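Side-chain contact in capsular polysaccharide export system protein KpsC (Thermosulfurimonas dismutans, PDB 6MGD), which probably transfers a Kdo sugar in beta linkage, forming the (2,7) bonds of the glycolipid that anchors Gram-negative bacterial capsules: residues K183-H188 and A192-K197. Residues are numbered along the deposited sequence; the frame is centred on the assembly and turned at random.
Sequences KSVREH and AYIVYK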
loop_
_atom_site.group_PDB
_atom_site.type_symbol
_atom_site.label_atom_id
_atom_site.label_comp_id
_atom_site.label_asym_id
_atom_site.label_seq_id
_atom_site.Cartn_x
_atom_site.Cartn_y
_atom_site.Cartn_z
ATOM N N LYS A 183 16.996 -8.673 -12.194
ATOM C CA LYS A 183 17.276 -9.783 -13.099
ATOM C C LYS A 183 16.054 -10.106 -13.948
ATOM O O LYS A 183 16.121 -10.106 -15.181
ATOM C CB LYS A 183 17.718 -11.011 -12.303
ATOM C CG LYS A 183 19.205 -11.066 -12.008
ATOM C CD LYS A 183 19.556 -12.298 -11.185
ATOM C CE LYS A 183 18.962 -13.562 -11.792
ATOM N NZ LYS A 183 19.412 -13.776 -13.196
ATOM N N SER A 184 14.917 -10.361 -13.296
ATOM C CA SER A 184 13.702 -10.714 -14.022
ATOM C C SER A 184 13.246 -9.596 -14.952
ATOM O O SER A 184 12.690 -9.873 -16.021
ATOM C CB SER A 184 12.590 -11.067 -13.037
ATOM O OG SER A 184 11.392 -11.385 -13.722
ATOM N N VAL A 185 13.463 -8.335 -14.567
ATOM C CA VAL A 185 13.077 -7.223 -15.433
ATOM C C VAL A 185 13.889 -7.245 -16.720
ATOM O O VAL A 185 13.349 -7.044 -17.816
ATOM C CB VAL A 185 13.229 -5.880 -14.693
ATOM C CG1 VAL A 185 13.106 -4.718 -15.669
ATOM C CG2 VAL A 185 12.184 -5.750 -13.599
ATOM N N ARG A 186 15.194 -7.499 -16.614
ATOM C CA ARG A 186 16.034 -7.501 -17.806
ATOM C C ARG A 186 15.732 -8.699 -18.699
ATOM O O ARG A 186 15.745 -8.576 -19.929
ATOM C CB ARG A 186 17.512 -7.477 -17.421
ATOM C CG ARG A 186 18.446 -7.613 -18.615
ATOM C CD ARG A 186 19.574 -6.593 -18.593
ATOM N NE ARG A 186 19.095 -5.214 -18.681
ATOM C CZ ARG A 186 18.771 -4.604 -19.817
ATOM N NH1 ARG A 186 18.859 -5.252 -20.970
ATOM N NH2 ARG A 186 18.353 -3.346 -19.805
ATOM N N GLU A 187 15.453 -9.864 -18.106
ATOM C CA GLU A 187 15.178 -11.047 -18.918
ATOM C C GLU A 187 13.947 -10.840 -19.792
ATOM O O GLU A 187 13.914 -11.282 -20.946
ATOM C CB GLU A 187 14.995 -12.282 -18.032
ATOM C CG GLU A 187 16.081 -12.515 -16.982
ATOM C CD GLU A 187 17.395 -13.033 -17.547
ATOM O OE1 GLU A 187 17.859 -12.523 -18.590
ATOM O OE2 GLU A 187 17.973 -13.956 -16.933
ATOM N N HIS A 188 12.928 -10.160 -19.262
ATOM C CA HIS A 188 11.725 -9.894 -20.039
ATOM C C HIS A 188 11.883 -8.706 -20.981
ATOM O O HIS A 188 11.087 -8.570 -21.917
ATOM C CB HIS A 188 10.534 -9.657 -19.105
ATOM C CG HIS A 188 10.093 -10.882 -18.363
ATOM N ND1 HIS A 188 10.671 -11.285 -17.178
ATOM C CD2 HIS A 188 9.133 -11.795 -18.642
ATOM C CE1 HIS A 188 10.084 -12.392 -16.757
ATOM N NE2 HIS A 188 9.147 -12.723 -17.628
ATOM N N ALA A 192 15.577 -2.749 -23.455
ATOM C CA ALA A 192 15.079 -1.521 -22.858
ATOM C C ALA A 192 16.150 -0.865 -21.989
ATOM O O ALA A 192 17.100 -1.506 -21.530
ATOM C CB ALA A 192 13.826 -1.801 -22.027
ATOM N N TYR A 193 15.988 0.439 -21.772
ATOM C CA TYR A 193 16.853 1.188 -20.867
ATOM C C TYR A 193 16.266 1.082 -19.464
ATOM O O TYR A 193 15.207 1.651 -19.179
ATOM C CB TYR A 193 16.983 2.645 -21.305
ATOM C CG TYR A 193 18.023 3.426 -20.527
ATOM C CD1 TYR A 193 17.727 3.973 -19.285
ATOM C CD2 TYR A 193 19.302 3.616 -21.036
ATOM C CE1 TYR A 193 18.673 4.680 -18.569
ATOM C CE2 TYR A 193 20.256 4.326 -20.329
ATOM C CZ TYR A 193 19.934 4.857 -19.096
ATOM O OH TYR A 193 20.877 5.565 -18.385
ATOM N N ILE A 194 16.952 0.354 -18.591
ATOM C CA ILE A 194 16.485 0.106 -17.233
ATOM C C ILE A 194 17.265 1.005 -16.287
ATOM O O ILE A 194 18.501 0.968 -16.259
ATOM C CB ILE A 194 16.641 -1.373 -16.845
ATOM C CG1 ILE A 194 15.890 -2.262 -17.838
ATOM C CG2 ILE A 194 16.141 -1.603 -15.428
ATOM C CD1 ILE A 194 16.012 -3.740 -17.552
ATOM N N VAL A 195 16.545 1.815 -15.518
ATOM C CA VAL A 195 17.130 2.662 -14.487
ATOM C C VAL A 195 16.572 2.207 -13.145
ATOM O O VAL A 195 15.349 2.158 -12.959
ATOM C CB VAL A 195 16.848 4.153 -14.737
ATOM C CG1 VAL A 195 15.411 4.365 -15.185
ATOM C CG2 VAL A 195 17.137 4.963 -13.489
ATOM N N TYR A 196 17.463 1.858 -12.222
ATOM C CA TYR A 196 17.077 1.345 -10.915
ATOM C C TYR A 196 17.117 2.476 -9.897
ATOM O O TYR A 196 18.175 3.069 -9.659
ATOM C CB TYR A 196 17.994 0.204 -10.480
ATOM C CG TYR A 196 17.713 -0.310 -9.084
ATOM C CD1 TYR A 196 16.520 -0.958 -8.789
ATOM C CD2 TYR A 196 18.647 -0.161 -8.067
ATOM C CE1 TYR A 196 16.261 -1.436 -7.519
ATOM C CE2 TYR A 196 18.397 -0.637 -6.793
ATOM C CZ TYR A 196 17.202 -1.273 -6.525
ATOM O OH TYR A 196 16.946 -1.748 -5.259
ATOM N N LYS A 197 15.962 2.773 -9.303
ATOM C CA LYS A 197 15.873 3.756 -8.235
ATOM C C LYS A 197 15.857 3.018 -6.905
ATOM O O LYS A 197 14.807 2.493 -6.505
ATOM C CB LYS A 197 14.617 4.615 -8.389
ATOM C CG LYS A 197 14.483 5.683 -7.324
ATOM C CD LYS A 197 13.050 5.800 -6.844
ATOM C CE LYS A 197 12.898 6.960 -5.876
ATOM N NZ LYS A 197 13.358 8.236 -6.488
#
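I194 pushes the CD1 end of its side chain between V185 and the arm of R186, so that one methyl group packs against both. Its CD1 lies 3.6 Å from CG1 of V185, an apolar contact in which the two side chains meet at a slant, V185 from the helix and I194 from the strand. That same methyl meets the guanidinium obliquely, in plain van der Waals contact 3.3 Å from NH2 of R186. Chi2 of I194 is fully extended (179°), which carries CD1 out toward the helix. R186 reaches the residue just ahead of the strand: its CG stands anti to the backbone N (chi1 174°), and bends at chi2 and chi3 then bring the guanidinium alongside the isoleucine. There NH2 donates a somewhat bent hydrogen bond (2.8 Å, N-H...O angle 147°) to the carbonyl O of A192, which sits at the guanidinium edge and close to its plane. The contact illustrates a beta-alpha-beta crossover: helix 178-188 links the adjacent parallel strands 155-159 and 193-197, in a sheet consistent with the Rossmann-like domains of GT-B glycosyltransferases, and V185 also touches V158 on the first strand. NE of R186 is bound in turn by the carbonyl O of F219, so two backbone oxygens from separate parts of the chain fix the rotation of the guanidinium. A leucine in place of R186 would probably leave the carbonyls of A192 and F219 without their N-H donors from this side chain and weaken the tie between the helix end and the residue leading into the strand. D221, whose carboxylate accepts from the backbone N of I194, makes only a long, weak ion pair with R186.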